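Local coordinates for translation initiation factor eIF-2B (Pyrococcus horikoshii, PDB 1VB5), which probably promotes the exchange of GDP for GTP on translation initiation factor 2, as a regulatory subunit of archaeal initiation factor 2B, at residues B[199-205]-B[252-258]; B[67-72]-B[84-88]; B[96-100]-B[120-125]. One frame throughout, in Å; residues are numbered along the deposited sequence.

Interaction 1 (B[199-205]-B[252-258])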
ATOM      1  N   GLY B 199       1.262  -5.179  -4.530  1.00 14.44           N
ATOM      2  CA  GLY B 199       1.862  -3.935  -4.088  1.00 15.55           C
ATOM      3  C   GLY B 199       3.199  -3.653  -4.762  1.00 17.02           C
ATOM      4  O   GLY B 199       3.626  -2.496  -4.835  1.00 18.09           O
ATOM      5  N   THR B 200       3.859  -4.704  -5.251  1.00 16.22           N
ATOM      6  CA  THR B 200       5.154  -4.567  -5.914  1.00 15.04           C
ATOM      7  C   THR B 200       5.024  -3.639  -7.120  1.00 14.35           C
ATOM      8  O   THR B 200       5.914  -2.835  -7.398  1.00 15.83           O
ATOM      9  CB  THR B 200       5.687  -5.946  -6.397  1.00 16.90           C
ATOM     10  OG1 THR B 200       5.747  -6.853  -5.287  1.00 14.28           O
ATOM     11  CG2 THR B 200       7.075  -5.795  -7.001  1.00 10.56           C
ATOM     12  N   TYR B 201       3.906  -3.762  -7.829  1.00 13.42           N
ATOM     13  CA  TYR B 201       3.628  -2.935  -8.999  1.00 13.72           C
ATOM     14  C   TYR B 201       3.656  -1.455  -8.602  1.00 14.93           C
ATOM     15  O   TYR B 201       4.268  -0.627  -9.282  1.00 14.74           O
ATOM     16  CB  TYR B 201       2.255  -3.321  -9.570  1.00 18.74           C
ATOM     17  CG  TYR B 201       1.723  -2.427 -10.675  1.00 20.58           C
ATOM     18  CD1 TYR B 201       2.444  -2.227 -11.857  1.00 22.07           C
ATOM     19  CD2 TYR B 201       0.477  -1.804 -10.550  1.00 18.82           C
ATOM     20  CE1 TYR B 201       1.934  -1.430 -12.891  1.00 18.60           C
ATOM     21  CE2 TYR B 201      -0.041  -1.005 -11.575  1.00 18.91           C
ATOM     22  CZ  TYR B 201       0.687  -0.825 -12.739  1.00 22.93           C
ATOM     23  OH  TYR B 201       0.165  -0.057 -13.756  1.00 20.12           O
ATOM     24  N   LEU B 202       3.006  -1.126  -7.488  1.00 13.67           N
ATOM     25  CA  LEU B 202       2.971   0.263  -7.022  1.00 17.75           C
ATOM     26  C   LEU B 202       4.373   0.739  -6.677  1.00 16.13           C
ATOM     27  O   LEU B 202       4.734   1.884  -6.948  1.00 18.52           O
ATOM     28  CB  LEU B 202       2.066   0.399  -5.793  1.00 10.66           C
ATOM     29  CG  LEU B 202       0.638  -0.116  -5.983  1.00 14.77           C
ATOM     30  CD1 LEU B 202      -0.153   0.036  -4.684  1.00  8.42           C
ATOM     31  CD2 LEU B 202      -0.023   0.646  -7.121  1.00 12.64           C
ATOM     32  N   LEU B 203       5.167  -0.138  -6.075  1.00 17.78           N
ATOM     33  CA  LEU B 203       6.532   0.227  -5.718  1.00 16.68           C
ATOM     34  C   LEU B 203       7.268   0.520  -7.022  1.00 16.63           C
ATOM     35  O   LEU B 203       8.013   1.496  -7.130  1.00 12.55           O
ATOM     36  CB  LEU B 203       7.234  -0.929  -4.992  1.00 17.16           C
ATOM     37  CG  LEU B 203       8.372  -0.630  -4.010  1.00 23.89           C
ATOM     38  CD1 LEU B 203       9.279  -1.844  -3.882  1.00 14.36           C
ATOM     39  CD2 LEU B 203       9.161   0.559  -4.465  1.00 28.74           C
ATOM     40  N   ALA B 204       7.043  -0.337  -8.015  1.00 13.76           N
ATOM     41  CA  ALA B 204       7.692  -0.191  -9.314  1.00 14.00           C
ATOM     42  C   ALA B 204       7.320   1.142  -9.961  1.00 13.87           C
ATOM     43  O   ALA B 204       8.177   1.832 -10.510  1.00 14.40           O
ATOM     44  CB  ALA B 204       7.305  -1.356 -10.232  1.00 10.56           C
ATOM     45  N   LEU B 205       6.045   1.510  -9.890  1.00 14.02           N
ATOM     46  CA  LEU B 205       5.607   2.771 -10.489  1.00 12.26           C
ATOM     47  C   LEU B 205       6.239   3.975  -9.809  1.00  8.71           C
ATOM     48  O   LEU B 205       6.725   4.883 -10.476  1.00 13.85           O
ATOM     49  CB  LEU B 205       4.077   2.896 -10.429  1.00 14.29           C
ATOM     50  CG  LEU B 205       3.269   1.897 -11.269  1.00 17.31           C
ATOM     51  CD1 LEU B 205       1.770   2.100 -11.020  1.00 19.63           C
ATOM     52  CD2 LEU B 205       3.595   2.087 -12.744  1.00 14.95           C
ATOM     53  N   ASP B 252       0.463  -9.785  -7.567  1.00 18.06           N
ATOM     54  CA  ASP B 252       0.258  -8.828  -8.631  1.00 19.45           C
ATOM     55  C   ASP B 252       1.229  -9.050  -9.767  1.00 22.83           C
ATOM     56  O   ASP B 252       2.071  -9.945  -9.717  1.00 20.02           O
ATOM     57  CB  ASP B 252       0.450  -7.412  -8.102  1.00 48.17           C
ATOM     58  CG  ASP B 252       1.935  -7.034  -7.913  1.00 46.27           C
ATOM     59  OD1 ASP B 252       2.653  -7.697  -7.142  1.00 45.01           O
ATOM     60  OD2 ASP B 252       2.380  -6.051  -8.537  1.00 64.26           O
ATOM     61  N   VAL B 253       1.114  -8.196 -10.779  1.00 24.17           N
ATOM     62  CA  VAL B 253       1.957  -8.265 -11.959  1.00 17.98           C
ATOM     63  C   VAL B 253       2.630  -6.930 -12.281  1.00 18.53           C
ATOM     64  O   VAL B 253       1.968  -5.892 -12.375  1.00 18.74           O
ATOM     65  CB  VAL B 253       1.129  -8.698 -13.180  1.00 19.96           C
ATOM     66  CG1 VAL B 253       2.038  -8.875 -14.390  1.00 24.46           C
ATOM     67  CG2 VAL B 253       0.390  -9.985 -12.869  1.00 18.05           C
ATOM     68  N   THR B 254       3.949  -6.960 -12.448  1.00 17.52           N
ATOM     69  CA  THR B 254       4.696  -5.761 -12.795  1.00 11.10           C
ATOM     70  C   THR B 254       5.273  -5.867 -14.210  1.00 16.53           C
ATOM     71  O   THR B 254       6.020  -6.800 -14.523  1.00 16.42           O
ATOM     72  CB  THR B 254       5.867  -5.507 -11.822  1.00 15.98           C
ATOM     73  OG1 THR B 254       5.363  -5.311 -10.494  1.00 17.21           O
ATOM     74  CG2 THR B 254       6.644  -4.270 -12.249  1.00  8.51           C
ATOM     75  N   PRO B 255       4.922  -4.913 -15.090  1.00 15.67           N
ATOM     76  CA  PRO B 255       5.427  -4.916 -16.468  1.00 15.70           C
ATOM     77  C   PRO B 255       6.945  -4.808 -16.446  1.00 16.84           C
ATOM     78  O   PRO B 255       7.515  -4.223 -15.520  1.00 16.07           O
ATOM     79  CB  PRO B 255       4.781  -3.671 -17.078  1.00 16.49           C
ATOM     80  CG  PRO B 255       3.467  -3.551 -16.300  1.00 12.59           C
ATOM     81  CD  PRO B 255       3.926  -3.842 -14.887  1.00 11.54           C
ATOM     82  N   TRP B 256       7.606  -5.352 -17.463  1.00 17.41           N
ATOM     83  CA  TRP B 256       9.062  -5.293 -17.502  1.00 17.68           C
ATOM     84  C   TRP B 256       9.613  -3.876 -17.673  1.00 20.04           C
ATOM     85  O   TRP B 256      10.729  -3.596 -17.241  1.00 16.11           O
ATOM     86  CB  TRP B 256       9.619  -6.192 -18.618  1.00 17.88           C
ATOM     87  CG  TRP B 256       9.043  -5.927 -19.985  1.00 18.01           C
ATOM     88  CD1 TRP B 256       8.052  -6.633 -20.606  1.00 15.34           C
ATOM     89  CD2 TRP B 256       9.396  -4.860 -20.877  1.00 14.73           C
ATOM     90  NE1 TRP B 256       7.765  -6.072 -21.827  1.00 19.60           N
ATOM     91  CE2 TRP B 256       8.575  -4.983 -22.019  1.00 16.69           C
ATOM     92  CE3 TRP B 256      10.328  -3.816 -20.824  1.00 13.05           C
ATOM     93  CZ2 TRP B 256       8.654  -4.097 -23.102  1.00 17.41           C
ATOM     94  CZ3 TRP B 256      10.407  -2.934 -21.896  1.00 16.17           C
ATOM     95  CH2 TRP B 256       9.572  -3.080 -23.021  1.00 17.77           C
ATOM     96  N   LYS B 257       8.838  -2.973 -18.278  1.00 19.56           N
ATOM     97  CA  LYS B 257       9.342  -1.617 -18.501  1.00 18.22           C
ATOM     98  C   LYS B 257       9.667  -0.826 -17.239  1.00 15.18           C
ATOM     99  O   LYS B 257      10.214   0.273 -17.315  1.00 19.14           O
ATOM    100  CB  LYS B 257       8.395  -0.819 -19.410  1.00 20.36           C
ATOM    101  CG  LYS B 257       7.031  -0.449 -18.834  1.00 21.45           C
ATOM    102  CD  LYS B 257       6.207   0.217 -19.931  1.00 24.56           C
ATOM    103  CE  LYS B 257       4.848   0.708 -19.454  1.00 32.62           C
ATOM    104  NZ  LYS B 257       4.063   1.298 -20.587  1.00 24.26           N
ATOM    105  N   TYR B 258       9.344  -1.384 -16.080  1.00 16.01           N
ATOM    106  CA  TYR B 258       9.650  -0.729 -14.812  1.00 16.42           C
ATOM    107  C   TYR B 258      10.770  -1.489 -14.091  1.00 21.04           C
ATOM    108  O   TYR B 258      11.138  -1.151 -12.966  1.00 20.34           O
ATOM    109  CB  TYR B 258       8.411  -0.690 -13.920  1.00 18.51           C
ATOM    110  CG  TYR B 258       7.246   0.044 -14.537  1.00 17.86           C
ATOM    111  CD1 TYR B 258       6.082  -0.634 -14.885  1.00 15.68           C
ATOM    112  CD2 TYR B 258       7.307   1.418 -14.766  1.00 16.58           C
ATOM    113  CE1 TYR B 258       5.000   0.036 -15.446  1.00 19.98           C
ATOM    114  CE2 TYR B 258       6.231   2.101 -15.328  1.00 21.34           C
ATOM    115  CZ  TYR B 258       5.080   1.401 -15.662  1.00 22.98           C
ATOM    116  OH  TYR B 258       3.994   2.068 -16.179  1.00 29.12           O
TER
HETATM  117  O   HOH W   1       1.485  -0.124 -16.335  1.00 27.77           O
HETATM  118  O   HOH W   2      10.580   1.199 -11.596  1.00 16.28           O

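Interaction 2 (B[67-72]-B[84-88])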
ATOM      1  N   ASN B  67       8.018 -25.682 -12.112  1.00 20.64           N
ATOM      2  CA  ASN B  67       9.295 -26.195 -12.588  1.00 26.26           C
ATOM      3  C   ASN B  67       9.738 -27.419 -11.787  1.00 27.17           C
ATOM      4  O   ASN B  67      10.397 -28.306 -12.320  1.00 28.27           O
ATOM      5  CB  ASN B  67      10.371 -25.107 -12.548  1.00 17.96           C
ATOM      6  CG  ASN B  67      10.194 -24.083 -13.653  1.00 26.92           C
ATOM      7  OD1 ASN B  67       9.854 -24.433 -14.782  1.00 23.16           O
ATOM      8  ND2 ASN B  67      10.435 -22.813 -13.338  1.00 23.75           N
ATOM      9  N   LEU B  68       9.379 -27.466 -10.508  1.00 29.54           N
ATOM     10  CA  LEU B  68       9.723 -28.615  -9.680  1.00 30.28           C
ATOM     11  C   LEU B  68       9.008 -29.830 -10.263  1.00 29.81           C
ATOM     12  O   LEU B  68       9.606 -30.893 -10.438  1.00 28.52           O
ATOM     13  CB  LEU B  68       9.267 -28.400  -8.232  1.00 33.01           C
ATOM     14  CG  LEU B  68       9.137 -29.664  -7.362  1.00 38.49           C
ATOM     15  CD1 LEU B  68      10.493 -30.333  -7.189  1.00 29.09           C
ATOM     16  CD2 LEU B  68       8.554 -29.297  -6.009  1.00 33.02           C
ATOM     17  N   ALA B  69       7.729 -29.645 -10.583  1.00 28.81           N
ATOM     18  CA  ALA B  69       6.896 -30.706 -11.139  1.00 28.74           C
ATOM     19  C   ALA B  69       7.426 -31.284 -12.449  1.00 31.25           C
ATOM     20  O   ALA B  69       7.373 -32.495 -12.658  1.00 35.29           O
ATOM     21  CB  ALA B  69       5.474 -30.200 -11.333  1.00 22.60           C
ATOM     22  N   ARG B  70       7.926 -30.428 -13.335  1.00 26.73           N
ATOM     23  CA  ARG B  70       8.461 -30.897 -14.611  1.00 30.02           C
ATOM     24  C   ARG B  70       9.842 -31.518 -14.444  1.00 28.19           C
ATOM     25  O   ARG B  70      10.289 -32.281 -15.297  1.00 29.02           O
ATOM     26  CB  ARG B  70       8.557 -29.751 -15.624  1.00 32.30           C
ATOM     27  CG  ARG B  70       7.235 -29.087 -15.970  1.00 41.28           C
ATOM     28  CD  ARG B  70       6.169 -30.101 -16.343  1.00 45.18           C
ATOM     29  NE  ARG B  70       4.980 -29.446 -16.882  1.00 53.53           N
ATOM     30  CZ  ARG B  70       3.774 -30.000 -16.928  1.00 54.79           C
ATOM     31  NH1 ARG B  70       3.585 -31.228 -16.458  1.00 59.78           N
ATOM     32  NH2 ARG B  70       2.757 -29.325 -17.446  1.00 50.64           N
ATOM     33  N   PHE B  71      10.516 -31.179 -13.351  1.00 27.97           N
ATOM     34  CA  PHE B  71      11.847 -31.708 -13.085  1.00 27.81           C
ATOM     35  C   PHE B  71      11.770 -33.167 -12.636  1.00 29.28           C
ATOM     36  O   PHE B  71      12.633 -33.977 -12.976  1.00 28.35           O
ATOM     37  CB  PHE B  71      12.539 -30.881 -12.005  1.00 29.36           C
ATOM     38  CG  PHE B  71      14.003 -31.179 -11.864  1.00 32.07           C
ATOM     39  CD1 PHE B  71      14.916 -30.695 -12.796  1.00 33.60           C
ATOM     40  CD2 PHE B  71      14.470 -31.963 -10.812  1.00 31.19           C
ATOM     41  CE1 PHE B  71      16.280 -30.990 -12.683  1.00 38.48           C
ATOM     42  CE2 PHE B  71      15.830 -32.261 -10.690  1.00 32.72           C
ATOM     43  CZ  PHE B  71      16.735 -31.774 -11.626  1.00 30.82           C
ATOM     44  N   ILE B  72      10.738 -33.491 -11.863  1.00 30.86           N
ATOM     45  CA  ILE B  72      10.550 -34.853 -11.379  1.00 31.28           C
ATOM     46  C   ILE B  72       9.974 -35.697 -12.509  1.00 29.75           C
ATOM     47  O   ILE B  72       8.874 -35.445 -12.989  1.00 28.86           O
ATOM     48  CB  ILE B  72       9.603 -34.892 -10.149  1.00 30.45           C
ATOM     49  CG1 ILE B  72      10.374 -34.517  -8.878  1.00 27.70           C
ATOM     50  CG2 ILE B  72       9.038 -36.296  -9.963  1.00 30.04           C
ATOM     51  CD1 ILE B  72      11.194 -33.268  -8.982  1.00 37.16           C
ATOM     52  N   ARG B  84      16.276 -37.292  -8.212  1.00 24.70           N
ATOM     53  CA  ARG B  84      15.893 -36.057  -8.881  1.00 29.58           C
ATOM     54  C   ARG B  84      15.402 -35.007  -7.884  1.00 31.71           C
ATOM     55  O   ARG B  84      15.733 -33.829  -8.012  1.00 34.05           O
ATOM     56  CB  ARG B  84      14.822 -36.338  -9.938  1.00 24.08           C
ATOM     57  CG  ARG B  84      15.344 -37.155 -11.120  1.00 34.25           C
ATOM     58  CD  ARG B  84      16.298 -36.346 -11.990  1.00 32.74           C
ATOM     59  NE  ARG B  84      15.584 -35.307 -12.731  1.00 45.56           N
ATOM     60  CZ  ARG B  84      16.154 -34.440 -13.562  1.00 49.86           C
ATOM     61  NH1 ARG B  84      17.466 -34.471 -13.772  1.00 51.28           N
ATOM     62  NH2 ARG B  84      15.407 -33.541 -14.194  1.00 41.01           N
ATOM     63  N   ALA B  85      14.626 -35.428  -6.891  1.00 25.41           N
ATOM     64  CA  ALA B  85      14.124 -34.486  -5.899  1.00 29.19           C
ATOM     65  C   ALA B  85      15.285 -33.857  -5.131  1.00 29.72           C
ATOM     66  O   ALA B  85      15.306 -32.650  -4.902  1.00 31.25           O
ATOM     67  CB  ALA B  85      13.173 -35.186  -4.940  1.00 28.76           C
ATOM     68  N   LEU B  86      16.259 -34.675  -4.746  1.00 31.19           N
ATOM     69  CA  LEU B  86      17.416 -34.175  -4.012  1.00 31.50           C
ATOM     70  C   LEU B  86      18.271 -33.258  -4.875  1.00 33.62           C
ATOM     71  O   LEU B  86      18.910 -32.331  -4.366  1.00 30.61           O
ATOM     72  CB  LEU B  86      18.275 -35.337  -3.502  1.00 33.27           C
ATOM     73  CG  LEU B  86      17.651 -36.266  -2.454  1.00 38.97           C
ATOM     74  CD1 LEU B  86      18.623 -37.410  -2.155  1.00 38.85           C
ATOM     75  CD2 LEU B  86      17.338 -35.484  -1.181  1.00 36.47           C
ATOM     76  N   GLU B  87      18.294 -33.518  -6.181  1.00 30.33           N
ATOM     77  CA  GLU B  87      19.083 -32.692  -7.082  1.00 28.94           C
ATOM     78  C   GLU B  87      18.431 -31.320  -7.233  1.00 23.26           C
ATOM     79  O   GLU B  87      19.121 -30.310  -7.329  1.00 24.01           O
ATOM     80  CB  GLU B  87      19.220 -33.346  -8.456  1.00 27.91           C
ATOM     81  CG  GLU B  87      20.362 -32.759  -9.270  1.00 36.39           C
ATOM     82  CD  GLU B  87      20.272 -33.102 -10.744  1.00 53.14           C
ATOM     83  OE1 GLU B  87      19.992 -34.279 -11.070  1.00 57.39           O
ATOM     84  OE2 GLU B  87      20.492 -32.195 -11.578  1.00 53.44           O
ATOM     85  N   PHE B  88      17.100 -31.292  -7.263  1.00 23.58           N
ATOM     86  CA  PHE B  88      16.380 -30.026  -7.378  1.00 28.58           C
ATOM     87  C   PHE B  88      16.762 -29.184  -6.162  1.00 30.95           C
ATOM     88  O   PHE B  88      17.110 -28.008  -6.287  1.00 33.51           O
ATOM     89  CB  PHE B  88      14.867 -30.254  -7.389  1.00 30.04           C
ATOM     90  CG  PHE B  88      14.073 -29.028  -7.771  1.00 33.38           C
ATOM     91  CD1 PHE B  88      13.842 -28.721  -9.107  1.00 32.99           C
ATOM     92  CD2 PHE B  88      13.595 -28.157  -6.794  1.00 34.99           C
ATOM     93  CE1 PHE B  88      13.146 -27.561  -9.468  1.00 34.75           C
ATOM     94  CE2 PHE B  88      12.901 -26.995  -7.143  1.00 31.66           C
ATOM     95  CZ  PHE B  88      12.678 -26.699  -8.481  1.00 30.60           C
TER

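Interaction 3 (B[96-100]-B[120-125])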
ATOM      1  N   LYS B  96      20.546 -19.983  -5.206  1.00 23.57           N
ATOM      2  CA  LYS B  96      20.399 -18.892  -4.253  1.00 20.70           C
ATOM      3  C   LYS B  96      21.749 -18.298  -3.851  1.00 22.03           C
ATOM      4  O   LYS B  96      21.902 -17.079  -3.805  1.00 19.63           O
ATOM      5  CB  LYS B  96      19.646 -19.361  -3.002  1.00 25.79           C
ATOM      6  CG  LYS B  96      19.341 -18.234  -2.001  1.00 34.52           C
ATOM      7  CD  LYS B  96      18.591 -18.742  -0.766  1.00 31.12           C
ATOM      8  CE  LYS B  96      17.209 -19.274  -1.134  1.00 39.86           C
ATOM      9  NZ  LYS B  96      16.482 -19.860   0.037  1.00 45.30           N
ATOM     10  N   ARG B  97      22.725 -19.156  -3.564  1.00 23.44           N
ATOM     11  CA  ARG B  97      24.054 -18.690  -3.174  1.00 28.11           C
ATOM     12  C   ARG B  97      24.729 -17.868  -4.271  1.00 27.54           C
ATOM     13  O   ARG B  97      25.285 -16.795  -4.010  1.00 25.07           O
ATOM     14  CB  ARG B  97      24.945 -19.881  -2.808  1.00 39.66           C
ATOM     15  CG  ARG B  97      24.747 -20.393  -1.387  1.00 59.63           C
ATOM     16  CD  ARG B  97      25.296 -19.381  -0.384  1.00 75.65           C
ATOM     17  NE  ARG B  97      25.118 -19.788   1.011  1.00 81.39           N
ATOM     18  CZ  ARG B  97      25.651 -19.144   2.049  1.00 81.43           C
ATOM     19  NH1 ARG B  97      26.402 -18.063   1.853  1.00 76.25           N
ATOM     20  NH2 ARG B  97      25.433 -19.576   3.285  1.00 80.83           N
ATOM     21  N   GLU B  98      24.679 -18.368  -5.500  1.00 22.00           N
ATOM     22  CA  GLU B  98      25.300 -17.669  -6.618  1.00 28.40           C
ATOM     23  C   GLU B  98      24.575 -16.361  -6.940  1.00 22.04           C
ATOM     24  O   GLU B  98      25.206 -15.351  -7.251  1.00 18.26           O
ATOM     25  CB  GLU B  98      25.329 -18.574  -7.855  1.00 32.82           C
ATOM     26  CG  GLU B  98      26.129 -18.007  -9.018  1.00 42.10           C
ATOM     27  CD  GLU B  98      27.482 -17.465  -8.584  1.00 49.17           C
ATOM     28  OE1 GLU B  98      28.132 -18.105  -7.727  1.00 58.05           O
ATOM     29  OE2 GLU B  98      27.899 -16.403  -9.103  1.00 48.08           O
ATOM     30  N   LEU B  99      23.249 -16.377  -6.856  1.00 22.22           N
ATOM     31  CA  LEU B  99      22.474 -15.173  -7.143  1.00 20.58           C
ATOM     32  C   LEU B  99      22.811 -14.121  -6.082  1.00 25.57           C
ATOM     33  O   LEU B  99      23.013 -12.943  -6.399  1.00 21.30           O
ATOM     34  CB  LEU B  99      20.973 -15.497  -7.135  1.00 19.76           C
ATOM     35  CG  LEU B  99      19.975 -14.468  -7.701  1.00 17.60           C
ATOM     36  CD1 LEU B  99      18.605 -15.110  -7.821  1.00 15.58           C
ATOM     37  CD2 LEU B  99      19.910 -13.236  -6.811  1.00 12.50           C
ATOM     38  N   ALA B 100      22.894 -14.562  -4.828  1.00 19.20           N
ATOM     39  CA  ALA B 100      23.207 -13.661  -3.722  1.00 24.76           C
ATOM     40  C   ALA B 100      24.530 -12.940  -3.957  1.00 24.08           C
ATOM     41  O   ALA B 100      24.633 -11.725  -3.744  1.00 27.06           O
ATOM     42  CB  ALA B 100      23.261 -14.441  -2.404  1.00 20.48           C
ATOM     43  N   SER B 120      13.484 -14.836   0.751  1.00 14.88           N
ATOM     44  CA  SER B 120      14.727 -15.367   1.300  1.00 18.45           C
ATOM     45  C   SER B 120      15.903 -15.034   0.389  1.00 20.24           C
ATOM     46  O   SER B 120      17.029 -14.874   0.851  1.00 19.21           O
ATOM     47  CB  SER B 120      14.622 -16.887   1.511  1.00 25.31           C
ATOM     48  OG  SER B 120      14.053 -17.524   0.381  1.00 33.37           O
ATOM     49  N   THR B 121      15.632 -14.896  -0.903  1.00 19.97           N
ATOM     50  CA  THR B 121      16.676 -14.571  -1.868  1.00 15.38           C
ATOM     51  C   THR B 121      17.154 -13.137  -1.674  1.00 17.46           C
ATOM     52  O   THR B 121      18.359 -12.872  -1.640  1.00 19.56           O
ATOM     53  CB  THR B 121      16.158 -14.766  -3.311  1.00 21.92           C
ATOM     54  OG1 THR B 121      15.846 -16.152  -3.515  1.00 26.36           O
ATOM     55  CG2 THR B 121      17.200 -14.331  -4.331  1.00 16.64           C
ATOM     56  N   VAL B 122      16.216 -12.202  -1.545  1.00 19.33           N
ATOM     57  CA  VAL B 122      16.592 -10.808  -1.342  1.00 15.30           C
ATOM     58  C   VAL B 122      17.330 -10.696  -0.011  1.00 16.89           C
ATOM     59  O   VAL B 122      18.291  -9.939   0.113  1.00 21.72           O
ATOM     60  CB  VAL B 122      15.353  -9.882  -1.328  1.00 19.01           C
ATOM     61  CG1 VAL B 122      15.761  -8.460  -0.932  1.00 15.44           C
ATOM     62  CG2 VAL B 122      14.702  -9.875  -2.704  1.00 16.58           C
ATOM     63  N   LEU B 123      16.878 -11.456   0.979  1.00 14.85           N
ATOM     64  CA  LEU B 123      17.509 -11.454   2.296  1.00 19.90           C
ATOM     65  C   LEU B 123      18.972 -11.921   2.216  1.00 18.42           C
ATOM     66  O   LEU B 123      19.853 -11.330   2.837  1.00 19.56           O
ATOM     67  CB  LEU B 123      16.721 -12.357   3.260  1.00 17.85           C
ATOM     68  CG  LEU B 123      17.354 -12.590   4.639  1.00 23.69           C
ATOM     69  CD1 LEU B 123      17.614 -11.251   5.326  1.00 13.24           C
ATOM     70  CD2 LEU B 123      16.444 -13.467   5.488  1.00 17.82           C
ATOM     71  N   GLU B 124      19.240 -12.973   1.445  1.00 22.85           N
ATOM     72  CA  GLU B 124      20.615 -13.451   1.322  1.00 21.28           C
ATOM     73  C   GLU B 124      21.477 -12.480   0.532  1.00 22.93           C
ATOM     74  O   GLU B 124      22.691 -12.402   0.745  1.00 24.51           O
ATOM     75  CB  GLU B 124      20.660 -14.844   0.693  1.00 23.34           C
ATOM     76  CG  GLU B 124      20.221 -15.943   1.654  1.00 31.86           C
ATOM     77  CD  GLU B 124      20.881 -15.819   3.026  1.00 38.73           C
ATOM     78  OE1 GLU B 124      22.128 -15.730   3.084  1.00 40.84           O
ATOM     79  OE2 GLU B 124      20.154 -15.818   4.047  1.00 36.43           O
ATOM     80  N   ILE B 125      20.857 -11.735  -0.378  1.00 20.15           N
ATOM     81  CA  ILE B 125      21.595 -10.743  -1.150  1.00 20.15           C
ATOM     82  C   ILE B 125      22.064  -9.677  -0.167  1.00 22.64           C
ATOM     83  O   ILE B 125      23.223  -9.265  -0.169  1.00 25.69           O
ATOM     84  CB  ILE B 125      20.703 -10.049  -2.218  1.00 16.78           C
ATOM     85  CG1 ILE B 125      20.372 -11.028  -3.346  1.00 19.97           C
ATOM     86  CG2 ILE B 125      21.414  -8.818  -2.775  1.00 14.21           C
ATOM     87  CD1 ILE B 125      19.481 -10.434  -4.435  1.00 16.34           C
TER

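Interaction 1 (B[199-205]-B[252-258])
Tyr201, in the first turn of helix 200-209, lies along Asp252, Val253 and Thr254 at the end of an edge strand of the small three-stranded antiparallel sheet, and the chain then turns through Pro255 to bring Tyr258 back against the same helix. The two elements run roughly parallel, 27° apart. Gly199 is the N-cap, and the carboxylate of Asp252 holds the helix start: Tyr201 N donates to Asp252 OD2 at 2.8 Å, meeting it on the syn side but 32° out of the carboxylate plane.

The Tyr201 side chain runs outward along the strand end, with CB close to Asp252 OD2 and Thr254 OG1 a little farther off. With CG anti to the backbone N (chi1 172°), the ring is carried on to where CD1 comes to 3.7 Å from Val253 O. One atom on, CE1 lies 3.7 Å from CD of Pro255 and, more loosely, nears CE1 of Tyr258. At the tip, Tyr201 OH is 2.9 Å from the oxygen of water 1, which lies in the plane of both tyrosine rings and bonds only weakly to the hydroxyl of Tyr258.

Leu205 works on both rings: CD1 lies over a face of Tyr201, while CD2 makes a CH-pi contact with Tyr258, 3.7 Å from its ring centroid. Ala204 packs on the strand end and on Tyr258, its CB 3.6 Å from Thr254 CG2 and close to Tyr258 CB. Thr200 turns its hydroxyl instead to Lys197 and Asn196. Glu209 of the second subunit packs on Tyr201, Leu205 and Tyr258, placing this corner at the dimer interface. A second water closes the far end, donating to Ala204 O at 2.7 Å and to Tyr258 O at 2.8 Å.

Interaction 2 (B[67-72]-B[84-88])
Arg84 reaches across to Phe71 and grips it twice, by hydrogen bonds to the backbone and by stacking on the ring. The hydrogen bonds come first. NH2 and NE of Arg84 both donate to Phe71 O, at 3.1 and 3.2 Å, a side-on fork onto one atom that lies in the guanidinium plane. The NH2 bond arrives on a lone pair in the carbonyl plane, whereas NE is tilted 27° from that plane. Phe71 is the last residue of helix 63-71, so the positive group sits at a helix C terminus, where the dipole would probably welcome it.

The second kind is cation-pi. Bends at chi2 and chi3 fold the arginine chain back and lay its guanidinium flat on one face of Phe71, planes 16° apart, with Arg84 CZ 3.6 Å from the ring centroid. The two bonds to the carbonyl fix the rotation of the guanidinium and so hold it flat on the ring. Glu87 comes to the edge of the same ring, near its plane; its OE2 makes a salt bridge with Arg91, and OE1 has a long one with Arg84 NH1.

The apolar contacts begin with Phe88, on the side of the Phe71 ring opposite the guanidinium. Phe88 brings CD1 to 3.7 Å from Phe71 CG, the two rings oblique to each other. Over one face of Phe88 rides Leu68, whose CD1 makes a CH-pi contact 3.9 Å from the centroid. Ile72, on which Phe32 of helix 21-38 and Ile48 of helix 41-58 also pack, brings its CD1 near Ala85. This is the close of a helical hairpin: helices 63-71 and 78-106 run roughly antiparallel within the N-terminal helical bundle of the protein.

Interaction 3 (B[96-100]-B[120-125])
Lys96 stretches over the start of helix 120-131 and ends beside Ser120. Its chain is extended from CB, then bends at chi3 (-64°), which turns NZ toward Ser120 OG for a weak hydrogen bond of 3.4 Å; Ser22 OG is the stronger partner of this ammonium. On the way CD passes 4.0 Å from CG of Glu124, whose carboxylate is instead paired with Arg127. A methionine in place of Lys96 would probably leave Ser120 OG and Ser22 OG without the ammonium they share.

One turn on, Leu99 points its two methyls at Thr121: CD1 and CD2 straddle its CG2, and CD2 also lies 3.7 Å from Ile125 CD1. Ala217, on strand 214-217 of the central sheet, touches all three of these residues. Thr121 keeps its hydroxyl for Glu219.

At Ala100 the backbones come nearest, with its CA 4.2 Å from that of Ile125. CB rests 3.8 Å from Glu124 O, and CG1 of Ile125 meets the alanine CA. So small a side chain lets the helices, crossing at -49°, close up at this end. The seam is thus graded, polar and weakly bonded at Lys96, mostly van der Waals packing at Leu99 and Ala100, so its hold rests chiefly on packing.

From the N terminus, interaction 2 comes first: it closes the 11-residue connection 73-83, which includes the start of helix 78-106, and joins helix 63-71 to that helix in the helical bundle. The same long helix then runs on into interaction 3, centred about 20 Å from the centre of interaction 2, where it meets helix 120-131 after a connection that includes the end of helix 78-106 and strand 111-115; helix 78-106 thereby links the bundle to the Rossmann-like domain. Interaction 1 closes a much longer excursion, residues 206 to 251, tying helix 200-209 to the small antiparallel sheet. The three contacts follow in series, none nesting or crossing, and interactions 1 and 2 lie on opposite sides of the chain's centre.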